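Putative dioxygenase (PDB 2PEB) probably acts as a metal-dependent, ring-cleaving dioxygenase of the DOPA 4,5-dioxygenase family and binds a zinc ion. Local coordinates at residues A[15-20]-A[54-59]; A[25-30]-A[42-47]; A[72-77]-A[100-105]; A[10-15]-A[59-64]. All blocks are in the same frame, centred on the assembly; numbering follows the deposited sequence. Where two conformers were deposited one is given.

Overall arrangement
Strands 11-18 and 55-61 run antiparallel in the middle of the sheet and carry both contact 4 and contact 1, whose centres lie about 16 Å apart and which share His15 and Val59; both touch the zinc. Contact 2 nests within the chain loop closed by contact 1, itself nested within that of contact 4. Contact 2 sets helix 23-36 over strand 40-45, its centre about 5 Å from that of contact 1. Contact 3 follows later in sequence, joining helix 66-76 to strand 100-102, outermost within this chain. The order 40-45, 55-61, 11-18, 82-87 gives a ferredoxin-like sheet, with helices 23-36 and 66-76 on one face and the metal site on the other.

Contact 1: residues A[15-20]-A[54-59]; sequences HVYFDA and KGMYQV. With ZN (zinc ion), chain C.
One face of the Tyr57 ring is covered by Val16, whose CB stands 3.8 Å from the centroid of that ring and 24° off its normal, a CH-pi contact; CG2 of Val59 lies at the edge of the same ring. The Phe18 ring has the carbonyl carbon of Gly55 over one face, near its rim, while the His15 ring takes the selenium of selenomethionine Met56 at its edge, with SE 3.3 Å from His15 ND1. These residues belong to adjacent antiparallel strands at the centre of a ferredoxin-like sheet. Val16 and Tyr57 are a hydrogen-bonded pair, with Val16 N to Tyr57 O at 3.0 Å and Tyr57 N to Val16 O at 3.1 Å. Their side chains, with that of Phe18, face helix 23-36; those of His15, Tyr17, Met56 and Gln58 occupy the metal-bearing face. Tyr57 CG lies between its backbone N and carbonyl carbon (chi1 63°), which brings the ring alongside Val16, and its OH hydrogen-bonds to Ala26 O of the helix. A leucine in place of Tyr57 would probably leave Val16 without its aromatic cover and Ala26 O without the hydroxyl. Tyr17 CD1 packs 3.6 Å from Met56 CB. His15 NE2 binds the zinc at 1.9 Å, His13 and His85 being further ligands, and Gln58 OE1 sits 3.6 Å from His15 CE1, its amide turned 86° to the imidazole.

Contact 2: residues A[25-30]-A[42-47]; sequences VAARVR and GRWFDK
In the conformer given, Arg30 NH2 donates a hydrogen bond to Gly42 O at 3.1 Å, a weak one because the angle at the hydrogen is only 127°. A water lying in the guanidinium plane accepts from Arg30 NE at 3.0 Å and also sits beside Gly42 O, though at a separation too short to be trusted. Arg30 arrives at this carbonyl with its chain extended from CG to NE, CG anti to the backbone N (chi1 -164°). On the way its CD passes the rim of the Trp44 indole, 3.6 Å from Trp44 CZ3. The guanidinium plane stands at 90° to the indole, so the two flat groups do not stack; the methylene, not the charge, makes the closest approach to the ring. Further round the rim, Trp44 CH2 points into the helix, 4.1 Å from Ala26 CB and 4.0 Å from Ala27 CB, small side chains that let the six-membered ring come close to the backbone. The indole's other end is held by Trp44 NE1 donating to Asp46 OD1 at 3.0 Å, in the ring plane but from above the carboxylate plane; that oxygen also forms a salt bridge with Arg23. The Tyr57 ring, on adjacent strand 55-61, and the Phe18 ring, on strand 11-18 beyond it, both meet Trp44. The axes of helix segment 25-30 and the weakly bonded strand at about 42-45 run nearly antiparallel, 12.0 Å apart at their closest, as expected for the first helix of a ferredoxin-like fold packed on its sheet.

Contact 3: residues A[72-77]-A[100-105]; sequences WLMLNR and LWLGAA. With EDO (1,2-ethanediol), chain I.
Leu102 packs closely against helix 66-76: its CD1, in the conformer given, lies 3.7 Å from Leu73 CB, and its CB is equally near, 3.7 Å, to Arg77 CD. The Arg77 chain, extended from CG to NE, carries its guanidinium across to Gly103, whose N stands 3.5 Å above the centre of the flat group. Met74 fits less closely, its CG 4.4 Å from Leu102 CD2. Helix 66-76 is the second helix of the ferredoxin-like fold, and 100-102 is an additional strand beside 82-87, close to the second subunit. There Arg77 NH2 donates to Val97 O of that subunit, while NH1 bonds to Leu80 O of its own chain. No hydrogen bond joins the two segments directly. On the partly exposed side, an ethanediol, probably from the crystallisation liquor, takes up the polar backbone of Gly103: Gly103 N donates to O1 of the diol at 2.8 Å, O2 of the diol donates to Gly103 O at 3.0 Å, and the diol also bonds to Ser99 O of the second subunit.

Contact 4: residues A[10-15]-A[59-64]; sequences AGFHAH and VAFLPN. With ZN (zinc ion), chain C.
Ala10 O opens the contact against the Pro63 ring, 3.4 Å from Pro63 CD, where strand 55-61 of the antiparallel ferredoxin-like sheet has given way to the 3-10 segment that starts at Pro63. Gly11 runs alongside Leu62, and Pro63 CG approaches its N. Phe12 then forms a hydrogen-bonded pair with Phe61, its N reaching Phe61 O at 2.9 Å with a nearly straight 171° at the hydrogen. Phe61 CG sits between its backbone N and carbonyl carbon (chi1 46°), which tips the ring over the strand: Phe12 O lies above one face, and Phe61 CE2 comes within 3.4 Å of Phe12 CB. The two ring planes are 25° from parallel but offset so far that there is little stacking between them. An alanine at Phe61 is likely to open a gap beside Phe12 CB and take away the ring that Phe12 O faces. His13 turns to the opposite face, where its CD2 packs 3.7 Å from Ala60 CB and its ND1 binds the zinc at 2.1 Å. Ala14 and Val59 are the next hydrogen-bonded pair, and the backbone just before His15 is fixed by Val59 N donating to Ala14 O at 2.8 Å.

Contact 1: residues A[15-20]-A[54-59]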
loop_
_atom_site.group_PDB
_atom_site.type_symbol
_atom_site.label_atom_id
_atom_site.label_comp_id
_atom_site.label_asym_id
_atom_site.label_seq_id
_atom_site.Cartn_x
_atom_site.Cartn_y
_atom_site.Cartn_z
ATOM N N HIS A 15 -7.852 7.670 1.811
ATOM C CA HIS A 15 -8.553 8.112 3.030
ATOM C C HIS A 15 -7.473 8.313 4.104
ATOM O O HIS A 15 -6.780 7.367 4.500
ATOM C CB HIS A 15 -9.673 7.132 3.427
ATOM C CG HIS A 15 -10.785 7.076 2.404
ATOM N ND1 HIS A 15 -11.886 7.910 2.482
ATOM C CD2 HIS A 15 -10.967 6.329 1.288
ATOM C CE1 HIS A 15 -12.673 7.710 1.452
ATOM N NE2 HIS A 15 -12.177 6.720 0.738
ATOM N N VAL A 16 -7.279 9.565 4.501
ATOM C CA VAL A 16 -6.258 9.945 5.467
ATOM C C VAL A 16 -6.952 10.122 6.788
ATOM O O VAL A 16 -7.784 11.040 6.969
ATOM C CB VAL A 16 -5.539 11.244 5.034
ATOM C CG1 VAL A 16 -4.457 11.610 6.040
ATOM C CG2 VAL A 16 -4.938 11.123 3.617
ATOM N N TYR A 17 -6.689 9.195 7.706
ATOM C CA TYR A 17 -7.287 9.195 9.015
ATOM C C TYR A 17 -6.526 10.086 9.992
ATOM O O TYR A 17 -5.298 10.252 9.905
ATOM C CB TYR A 17 -7.421 7.760 9.549
ATOM C CG TYR A 17 -8.261 6.921 8.626
ATOM C CD1 TYR A 17 -9.637 6.925 8.743
ATOM C CD2 TYR A 17 -7.689 6.142 7.599
ATOM C CE1 TYR A 17 -10.437 6.210 7.868
ATOM C CE2 TYR A 17 -8.496 5.385 6.726
ATOM C CZ TYR A 17 -9.878 5.429 6.884
ATOM O OH TYR A 17 -10.720 4.753 6.046
ATOM N N PHE A 18 -7.268 10.648 10.932
ATOM C CA PHE A 18 -6.655 11.491 11.951
ATOM C C PHE A 18 -7.532 11.575 13.192
ATOM O O PHE A 18 -8.694 11.192 13.195
ATOM C CB PHE A 18 -6.398 12.903 11.385
ATOM C CG PHE A 18 -7.649 13.591 10.945
ATOM C CD1 PHE A 18 -8.417 14.314 11.851
ATOM C CD2 PHE A 18 -8.114 13.424 9.632
ATOM C CE1 PHE A 18 -9.594 14.888 11.465
ATOM C CE2 PHE A 18 -9.298 13.992 9.254
ATOM C CZ PHE A 18 -10.032 14.722 10.152
ATOM N N ASP A 19 -6.956 12.109 14.258
ATOM C CA ASP A 19 -7.745 12.501 15.430
ATOM C C ASP A 19 -7.318 13.909 15.817
ATOM O O ASP A 19 -6.481 14.493 15.138
ATOM C CB ASP A 19 -7.609 11.489 16.571
ATOM C CG ASP A 19 -6.185 11.259 16.999
ATOM O OD1 ASP A 19 -5.322 12.116 16.779
ATOM O OD2 ASP A 19 -5.919 10.188 17.577
ATOM N N ALA A 20 -7.886 14.453 16.892
ATOM C CA ALA A 20 -7.520 15.806 17.354
ATOM C C ALA A 20 -6.016 16.000 17.458
ATOM O O ALA A 20 -5.513 17.042 17.065
ATOM C CB ALA A 20 -8.165 16.109 18.704
ATOM N N LYS A 54 -12.704 6.418 12.101
ATOM C CA LYS A 54 -11.952 7.528 12.627
ATOM C C LYS A 54 -12.216 8.713 11.684
ATOM O O LYS A 54 -12.569 8.510 10.541
ATOM C CB LYS A 54 -10.464 7.132 12.655
ATOM C CG LYS A 54 -9.589 8.034 13.462
ATOM C CD LYS A 54 -8.142 7.511 13.559
ATOM C CE LYS A 54 -7.975 6.385 14.582
ATOM N NZ LYS A 54 -6.546 6.233 15.016
ATOM N N GLY A 55 -12.075 9.922 12.173
ATOM C CA GLY A 55 -12.102 11.062 11.290
ATOM C C GLY A 55 -11.126 10.896 10.126
ATOM O O GLY A 55 -10.071 10.256 10.252
HETATM N N MSE A 56 -11.509 11.451 8.983
HETATM C CA MSE A 56 -10.705 11.326 7.764
HETATM C C MSE A 56 -11.077 12.378 6.780
HETATM O O MSE A 56 -12.055 13.104 6.982
HETATM C CB MSE A 56 -10.776 9.921 7.085
HETATM C CG MSE A 56 -12.177 9.489 6.610
HETATM SE SE MSE A 56 -12.539 10.143 4.847
HETATM C CE MSE A 56 -14.472 9.923 4.750
ATOM N N TYR A 57 -10.244 12.502 5.771
ATOM C CA TYR A 57 -10.600 13.190 4.544
ATOM C C TYR A 57 -10.234 12.327 3.342
ATOM O O TYR A 57 -9.372 11.450 3.427
ATOM C CB TYR A 57 -10.000 14.608 4.477
ATOM C CG TYR A 57 -8.504 14.644 4.458
ATOM C CD1 TYR A 57 -7.806 14.338 3.300
ATOM C CD2 TYR A 57 -7.788 14.988 5.589
ATOM C CE1 TYR A 57 -6.418 14.349 3.270
ATOM C CE2 TYR A 57 -6.380 15.036 5.568
ATOM C CZ TYR A 57 -5.720 14.704 4.416
ATOM O OH TYR A 57 -4.356 14.766 4.362
ATOM N N GLN A 58 -10.938 12.568 2.242
ATOM C CA GLN A 58 -10.793 11.784 1.022
ATOM C C GLN A 58 -9.947 12.567 0.027
ATOM O O GLN A 58 -10.053 13.787 -0.071
ATOM C CB GLN A 58 -12.182 11.511 0.425
ATOM C CG GLN A 58 -12.183 11.018 -0.999
ATOM C CD GLN A 58 -13.571 10.658 -1.508
ATOM O OE1 GLN A 58 -14.305 9.869 -0.883
ATOM N NE2 GLN A 58 -13.924 11.209 -2.658
ATOM N N VAL A 59 -9.119 11.840 -0.698
ATOM C CA VAL A 59 -8.357 12.367 -1.800
ATOM C C VAL A 59 -8.597 11.415 -2.977
ATOM O O VAL A 59 -8.258 10.230 -2.858
ATOM C CB VAL A 59 -6.847 12.319 -1.486
ATOM C CG1 VAL A 59 -6.032 13.067 -2.555
ATOM C CG2 VAL A 59 -6.559 12.909 -0.097
HETATM ZN ZN ZN C . -12.944 6.117 -0.874
HETATM O O HOH W 1 -10.787 10.476 14.736
#

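Contact 2: residues A[25-30]-A[42-47]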
loop_
_atom_site.group_PDB
_atom_site.type_symbol
_atom_site.label_atom_id
_atom_site.label_comp_id
_atom_site.label_asym_id
_atom_site.label_seq_id
_atom_site.Cartn_x
_atom_site.Cartn_y
_atom_site.Cartn_z
ATOM N N VAL A 25 -1.051 17.657 11.552
ATOM C CA VAL A 25 -0.260 16.878 10.598
ATOM C C VAL A 25 -1.114 16.507 9.358
ATOM O O VAL A 25 -0.688 16.587 8.205
ATOM C CB VAL A 25 0.294 15.564 11.259
ATOM C CG1 VAL A 25 0.909 14.651 10.214
ATOM C CG2 VAL A 25 1.293 15.924 12.358
ATOM N N ALA A 26 -2.332 16.074 9.606
ATOM C CA ALA A 26 -3.236 15.695 8.520
ATOM C C ALA A 26 -3.465 16.906 7.600
ATOM O O ALA A 26 -3.545 16.760 6.393
ATOM C CB ALA A 26 -4.583 15.209 9.109
ATOM N N ALA A 27 -3.583 18.094 8.193
ATOM C CA ALA A 27 -3.849 19.326 7.391
ATOM C C ALA A 27 -2.657 19.629 6.504
ATOM O O ALA A 27 -2.801 20.029 5.352
ATOM C CB ALA A 27 -4.171 20.503 8.273
ATOM N N ARG A 28 -1.469 19.423 7.048
ATOM C CA ARG A 28 -0.223 19.661 6.297
ATOM C C ARG A 28 -0.031 18.672 5.154
ATOM O O ARG A 28 0.454 19.014 4.079
ATOM C CB ARG A 28 0.980 19.616 7.242
ATOM C CG ARG A 28 0.933 20.685 8.327
ATOM C CD ARG A 28 2.318 21.209 8.671
ATOM N NE ARG A 28 3.229 20.142 9.081
ATOM C CZ ARG A 28 3.327 19.640 10.315
ATOM N NH1 ARG A 28 2.553 20.085 11.308
ATOM N NH2 ARG A 28 4.200 18.665 10.554
ATOM N N VAL A 29 -0.383 17.416 5.394
ATOM C CA VAL A 29 -0.306 16.389 4.380
ATOM C C VAL A 29 -1.292 16.745 3.289
ATOM O O VAL A 29 -1.030 16.566 2.094
ATOM C CB VAL A 29 -0.592 14.966 4.989
ATOM C CG1 VAL A 29 -0.881 13.971 3.870
ATOM C CG2 VAL A 29 0.595 14.516 5.906
ATOM N N ARG A 30 -2.457 17.251 3.700
ATOM C CA ARG A 30 -3.494 17.596 2.757
ATOM C C ARG A 30 -3.050 18.711 1.817
ATOM O O ARG A 30 -3.292 18.636 0.595
ATOM C CB ARG A 30 -4.774 17.989 3.482
ATOM C CG ARG A 30 -5.972 17.980 2.556
ATOM C CD ARG A 30 -7.259 18.018 3.344
ATOM N NE ARG A 30 -8.384 18.184 2.445
ATOM C CZ ARG A 30 -9.036 19.319 2.203
ATOM N NH1 ARG A 30 -8.714 20.476 2.796
ATOM N NH2 ARG A 30 -10.047 19.283 1.345
ATOM N N GLY A 42 -11.772 15.845 -1.015
ATOM C CA GLY A 42 -13.119 15.820 -0.483
ATOM C C GLY A 42 -13.202 16.480 0.868
ATOM O O GLY A 42 -12.231 17.051 1.390
ATOM N N ARG A 43 -14.379 16.383 1.479
ATOM C CA ARG A 43 -14.649 17.078 2.723
ATOM C C ARG A 43 -13.865 16.476 3.886
ATOM O O ARG A 43 -13.440 15.316 3.845
ATOM C CB ARG A 43 -16.142 17.035 3.022
ATOM C CG ARG A 43 -16.714 15.665 2.815
ATOM N N TRP A 44 -13.678 17.285 4.895
ATOM C CA TRP A 44 -13.025 16.915 6.085
ATOM C C TRP A 44 -14.125 16.355 7.007
ATOM O O TRP A 44 -15.118 17.017 7.260
ATOM C CB TRP A 44 -12.375 18.180 6.617
ATOM C CG TRP A 44 -11.455 17.980 7.661
ATOM C CD1 TRP A 44 -11.756 17.683 8.947
ATOM C CD2 TRP A 44 -10.032 18.078 7.585
ATOM N NE1 TRP A 44 -10.609 17.584 9.687
ATOM C CE2 TRP A 44 -9.534 17.818 8.871
ATOM C CE3 TRP A 44 -9.133 18.399 6.573
ATOM C CZ2 TRP A 44 -8.180 17.816 9.158
ATOM C CZ3 TRP A 44 -7.800 18.412 6.871
ATOM C CH2 TRP A 44 -7.333 18.116 8.142
ATOM N N PHE A 45 -13.970 15.117 7.462
ATOM C CA PHE A 45 -14.864 14.549 8.494
ATOM C C PHE A 45 -14.116 14.401 9.811
ATOM O O PHE A 45 -13.256 13.548 9.939
ATOM C CB PHE A 45 -15.396 13.208 8.027
ATOM C CG PHE A 45 -16.282 13.303 6.822
ATOM C CD1 PHE A 45 -17.617 13.648 6.974
ATOM C CD2 PHE A 45 -15.791 13.071 5.542
ATOM C CE1 PHE A 45 -18.472 13.742 5.877
ATOM C CE2 PHE A 45 -16.637 13.185 4.429
ATOM C CZ PHE A 45 -17.986 13.515 4.600
ATOM N N ASP A 46 -14.448 15.212 10.809
ATOM C CA ASP A 46 -13.776 15.103 12.099
ATOM C C ASP A 46 -14.199 13.863 12.886
ATOM O O ASP A 46 -13.436 13.370 13.725
ATOM C CB ASP A 46 -13.999 16.365 12.933
ATOM C CG ASP A 46 -13.121 17.500 12.483
ATOM O OD1 ASP A 46 -11.881 17.323 12.442
ATOM O OD2 ASP A 46 -13.676 18.569 12.156
ATOM N N LYS A 47 -15.372 13.344 12.565
ATOM C CA LYS A 47 -15.941 12.186 13.235
ATOM C C LYS A 47 -16.072 10.997 12.279
ATOM O O LYS A 47 -16.165 11.163 11.060
ATOM C CB LYS A 47 -17.330 12.568 13.790
ATOM C CG LYS A 47 -17.281 13.542 14.975
HETATM O O HOH W 2 -10.060 16.017 1.259
#

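Contact 3: residues A[72-77]-A[100-105]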
loop_
_atom_site.group_PDB
_atom_site.type_symbol
_atom_site.label_atom_id
_atom_site.label_comp_id
_atom_site.label_asym_id
_atom_site.label_seq_id
_atom_site.Cartn_x
_atom_site.Cartn_y
_atom_site.Cartn_z
ATOM N N TRP A 72 4.667 9.519 -2.604
ATOM C CA TRP A 72 4.775 10.702 -1.780
ATOM C C TRP A 72 4.264 10.486 -0.376
ATOM O O TRP A 72 4.931 10.870 0.590
ATOM C CB TRP A 72 4.128 11.914 -2.426
ATOM C CG TRP A 72 4.449 13.202 -1.763
ATOM C CD1 TRP A 72 5.525 14.019 -1.998
ATOM C CD2 TRP A 72 3.665 13.855 -0.741
ATOM N NE1 TRP A 72 5.449 15.132 -1.183
ATOM C CE2 TRP A 72 4.319 15.054 -0.402
ATOM C CE3 TRP A 72 2.459 13.539 -0.085
ATOM C CZ2 TRP A 72 3.832 15.911 0.573
ATOM C CZ3 TRP A 72 1.971 14.418 0.887
ATOM C CH2 TRP A 72 2.653 15.585 1.194
ATOM N N LEU A 73 3.074 9.928 -0.220
ATOM C CA LEU A 73 2.525 9.602 1.083
ATOM C C LEU A 73 3.359 8.564 1.849
ATOM O O LEU A 73 3.506 8.631 3.073
ATOM C CB LEU A 73 1.076 9.132 0.910
ATOM C CG LEU A 73 0.050 10.195 0.490
ATOM C CD1 LEU A 73 -1.299 9.512 0.157
ATOM C CD2 LEU A 73 -0.048 11.182 1.602
HETATM N N MSE A 74 3.953 7.635 1.113
HETATM C CA MSE A 74 4.866 6.684 1.737
HETATM C C MSE A 74 5.924 7.360 2.577
HETATM O O MSE A 74 6.255 6.941 3.692
HETATM C CB MSE A 74 5.543 5.814 0.690
HETATM C CG MSE A 74 4.688 4.587 0.272
HETATM SE SE MSE A 74 5.085 3.701 -1.376
HETATM C CE MSE A 74 5.726 2.160 -0.606
ATOM N N LEU A 75 6.449 8.470 2.002
ATOM C CA LEU A 75 7.544 9.160 2.551
ATOM C C LEU A 75 7.089 10.276 3.487
ATOM O O LEU A 75 7.825 10.652 4.412
ATOM C CB LEU A 75 8.422 9.774 1.462
ATOM C CG LEU A 75 9.111 8.826 0.490
ATOM C CD1 LEU A 75 10.027 9.622 -0.491
ATOM C CD2 LEU A 75 9.904 7.818 1.257
ATOM N N ASN A 76 5.878 10.806 3.291
ATOM C CA ASN A 76 5.498 12.102 3.907
ATOM C C ASN A 76 4.228 12.058 4.763
ATOM O O ASN A 76 3.759 13.099 5.253
ATOM C CB ASN A 76 5.330 13.193 2.839
ATOM C CG ASN A 76 6.610 13.557 2.186
ATOM O OD1 ASN A 76 7.432 14.239 2.801
ATOM N ND2 ASN A 76 6.795 13.144 0.947
ATOM N N ARG A 77 3.707 10.857 4.999
ATOM C CA ARG A 77 2.510 10.714 5.810
ATOM C C ARG A 77 2.675 11.063 7.298
ATOM O O ARG A 77 1.680 11.164 8.034
ATOM C CB ARG A 77 1.916 9.336 5.663
ATOM C CG ARG A 77 2.747 8.251 6.211
ATOM C CD ARG A 77 2.045 6.953 5.999
ATOM N NE ARG A 77 2.913 5.874 6.442
ATOM C CZ ARG A 77 3.062 5.492 7.712
ATOM N NH1 ARG A 77 2.304 5.991 8.700
ATOM N NH2 ARG A 77 3.938 4.528 7.990
ATOM N N LEU A 100 -4.899 -1.111 0.021
ATOM C CA LEU A 100 -3.634 -1.185 0.742
ATOM C C LEU A 100 -3.645 -0.164 1.852
ATOM O O LEU A 100 -4.411 0.812 1.787
ATOM C CB LEU A 100 -2.469 -0.910 -0.213
ATOM C CG LEU A 100 -2.331 0.461 -0.821
ATOM C CD1 LEU A 100 -1.755 1.475 0.189
ATOM C CD2 LEU A 100 -1.487 0.335 -2.138
ATOM N N TRP A 101 -2.708 -0.322 2.780
ATOM C CA TRP A 101 -2.606 0.526 3.950
ATOM C C TRP A 101 -1.192 1.021 4.114
ATOM O O TRP A 101 -0.247 0.234 3.944
ATOM C CB TRP A 101 -3.006 -0.204 5.213
ATOM C CG TRP A 101 -4.447 -0.290 5.411
ATOM C CD1 TRP A 101 -5.232 -1.343 5.088
ATOM C CD2 TRP A 101 -5.294 0.693 6.010
ATOM N NE1 TRP A 101 -6.525 -1.086 5.438
ATOM C CE2 TRP A 101 -6.590 0.152 6.030
ATOM C CE3 TRP A 101 -5.077 1.962 6.572
ATOM C CZ2 TRP A 101 -7.675 0.835 6.553
ATOM C CZ3 TRP A 101 -6.162 2.633 7.105
ATOM C CH2 TRP A 101 -7.442 2.069 7.090
ATOM N N LEU A 102 -1.100 2.309 4.414
ATOM C CA LEU A 102 0.115 2.942 4.895
ATOM C C LEU A 102 -0.085 3.167 6.388
ATOM O O LEU A 102 -1.122 3.653 6.796
ATOM C CB LEU A 102 0.349 4.259 4.172
ATOM C CG LEU A 102 0.111 4.288 2.660
ATOM C CD1 LEU A 102 0.494 5.671 2.170
ATOM C CD2 LEU A 102 0.889 3.207 1.934
ATOM N N GLY A 103 0.896 2.781 7.196
ATOM C CA GLY A 103 0.788 2.871 8.639
ATOM C C GLY A 103 0.102 1.627 9.140
ATOM O O GLY A 103 0.356 0.520 8.654
ATOM N N ALA A 104 -0.776 1.781 10.103
ATOM C CA ALA A 104 -1.381 0.628 10.730
ATOM C C ALA A 104 -2.855 0.610 10.327
ATOM O O ALA A 104 -3.549 1.622 10.458
ATOM C CB ALA A 104 -1.189 0.691 12.263
ATOM N N ALA A 105 -3.318 -0.519 9.804
ATOM C CA ALA A 105 -4.669 -0.607 9.277
ATOM C C ALA A 105 -5.694 -0.391 10.366
ATOM O O ALA A 105 -5.532 -0.810 11.534
ATOM C CB ALA A 105 -4.916 -1.940 8.599
HETATM C C1 EDO I . 4.213 1.330 7.124
HETATM O O1 EDO I . 3.035 1.293 6.304
HETATM C C2 EDO I . 4.426 -0.043 7.703
HETATM O O2 EDO I . 3.161 -0.512 8.179
#

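Contact 4: residues A[10-15]-A[59-64]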
loop_
_atom_site.group_PDB
_atom_site.type_symbol
_atom_site.label_atom_id
_atom_site.label_comp_id
_atom_site.label_asym_id
_atom_site.label_seq_id
_atom_site.Cartn_x
_atom_site.Cartn_y
_atom_site.Cartn_z
ATOM N N ALA A 10 -10.538 2.447 -12.417
ATOM C CA ALA A 10 -10.874 3.775 -12.987
ATOM C C ALA A 10 -10.206 4.933 -12.246
ATOM O O ALA A 10 -10.190 6.095 -12.726
ATOM C CB ALA A 10 -12.394 3.958 -12.968
ATOM N N GLY A 11 -9.684 4.648 -11.066
ATOM C CA GLY A 11 -9.142 5.661 -10.201
ATOM C C GLY A 11 -8.873 5.132 -8.847
ATOM O O GLY A 11 -9.102 3.956 -8.567
ATOM N N PHE A 12 -8.380 6.004 -7.975
ATOM C CA PHE A 12 -8.095 5.667 -6.587
ATOM C C PHE A 12 -8.576 6.712 -5.621
ATOM O O PHE A 12 -8.703 7.897 -5.965
ATOM C CB PHE A 12 -6.591 5.453 -6.328
ATOM C CG PHE A 12 -6.003 4.373 -7.153
ATOM C CD1 PHE A 12 -5.505 4.653 -8.413
ATOM C CD2 PHE A 12 -5.904 3.080 -6.663
ATOM C CE1 PHE A 12 -4.955 3.653 -9.208
ATOM C CE2 PHE A 12 -5.367 2.058 -7.460
ATOM C CZ PHE A 12 -4.869 2.363 -8.734
ATOM N N HIS A 13 -8.884 6.257 -4.414
ATOM C CA HIS A 13 -9.026 7.129 -3.250
ATOM C C HIS A 13 -7.967 6.848 -2.252
ATOM O O HIS A 13 -7.648 5.701 -2.000
ATOM C CB HIS A 13 -10.322 6.821 -2.532
ATOM C CG HIS A 13 -11.536 7.371 -3.181
ATOM N ND1 HIS A 13 -12.786 7.232 -2.617
ATOM C CD2 HIS A 13 -11.701 8.088 -4.317
ATOM C CE1 HIS A 13 -13.673 7.826 -3.402
ATOM N NE2 HIS A 13 -13.041 8.376 -4.425
ATOM N N ALA A 14 -7.416 7.887 -1.669
ATOM C CA ALA A 14 -6.760 7.831 -0.359
ATOM C C ALA A 14 -7.687 8.413 0.723
ATOM O O ALA A 14 -8.280 9.464 0.543
ATOM C CB ALA A 14 -5.483 8.557 -0.410
ATOM N N HIS A 15 -7.852 7.670 1.811
ATOM C CA HIS A 15 -8.553 8.112 3.030
ATOM C C HIS A 15 -7.473 8.313 4.104
ATOM O O HIS A 15 -6.780 7.367 4.500
ATOM C CB HIS A 15 -9.673 7.132 3.427
ATOM C CG HIS A 15 -10.785 7.076 2.404
ATOM N ND1 HIS A 15 -11.886 7.910 2.482
ATOM C CD2 HIS A 15 -10.967 6.329 1.288
ATOM C CE1 HIS A 15 -12.673 7.710 1.452
ATOM N NE2 HIS A 15 -12.177 6.720 0.738
ATOM N N VAL A 59 -9.119 11.840 -0.698
ATOM C CA VAL A 59 -8.357 12.367 -1.800
ATOM C C VAL A 59 -8.597 11.415 -2.977
ATOM O O VAL A 59 -8.258 10.230 -2.858
ATOM C CB VAL A 59 -6.847 12.319 -1.486
ATOM C CG1 VAL A 59 -6.032 13.067 -2.555
ATOM C CG2 VAL A 59 -6.559 12.909 -0.097
ATOM N N ALA A 60 -9.150 11.900 -4.079
ATOM C CA ALA A 60 -9.390 11.132 -5.309
ATOM C C ALA A 60 -8.394 11.500 -6.386
ATOM O O ALA A 60 -8.064 12.655 -6.551
ATOM C CB ALA A 60 -10.831 11.331 -5.851
ATOM N N PHE A 61 -7.981 10.507 -7.179
ATOM C CA PHE A 61 -7.121 10.748 -8.327
ATOM C C PHE A 61 -7.310 9.684 -9.386
ATOM O O PHE A 61 -7.721 8.546 -9.094
ATOM C CB PHE A 61 -5.656 10.849 -7.948
ATOM C CG PHE A 61 -5.180 9.785 -7.006
ATOM C CD1 PHE A 61 -5.366 9.928 -5.615
ATOM C CD2 PHE A 61 -4.503 8.682 -7.444
ATOM C CE1 PHE A 61 -4.939 8.974 -4.732
ATOM C CE2 PHE A 61 -4.035 7.712 -6.510
ATOM C CZ PHE A 61 -4.253 7.867 -5.181
ATOM N N LEU A 62 -6.992 10.065 -10.607
ATOM C CA LEU A 62 -6.956 9.125 -11.742
ATOM C C LEU A 62 -5.750 8.185 -11.638
ATOM O O LEU A 62 -4.817 8.465 -10.908
ATOM C CB LEU A 62 -6.917 9.870 -13.065
ATOM C CG LEU A 62 -8.214 10.614 -13.425
ATOM C CD1 LEU A 62 -8.004 11.452 -14.664
ATOM C CD2 LEU A 62 -9.370 9.600 -13.626
ATOM N N PRO A 63 -5.798 7.048 -12.348
ATOM C CA PRO A 63 -4.696 6.091 -12.256
ATOM C C PRO A 63 -3.312 6.656 -12.549
ATOM O O PRO A 63 -2.339 6.175 -11.916
ATOM C CB PRO A 63 -5.109 4.997 -13.223
ATOM C CG PRO A 63 -6.603 5.025 -13.146
ATOM C CD PRO A 63 -6.878 6.523 -13.190
ATOM N N ASN A 64 -3.209 7.655 -13.440
ATOM C CA ASN A 64 -1.913 8.282 -13.761
ATOM C C ASN A 64 -1.221 9.067 -12.607
ATOM O O ASN A 64 -0.087 9.521 -12.749
ATOM C CB ASN A 64 -1.951 9.063 -15.062
ATOM C CG ASN A 64 -2.641 10.401 -14.952
ATOM O OD1 ASN A 64 -2.953 10.897 -13.888
ATOM N ND2 ASN A 64 -2.824 11.028 -16.104
HETATM ZN ZN ZN C . -12.944 6.117 -0.874
#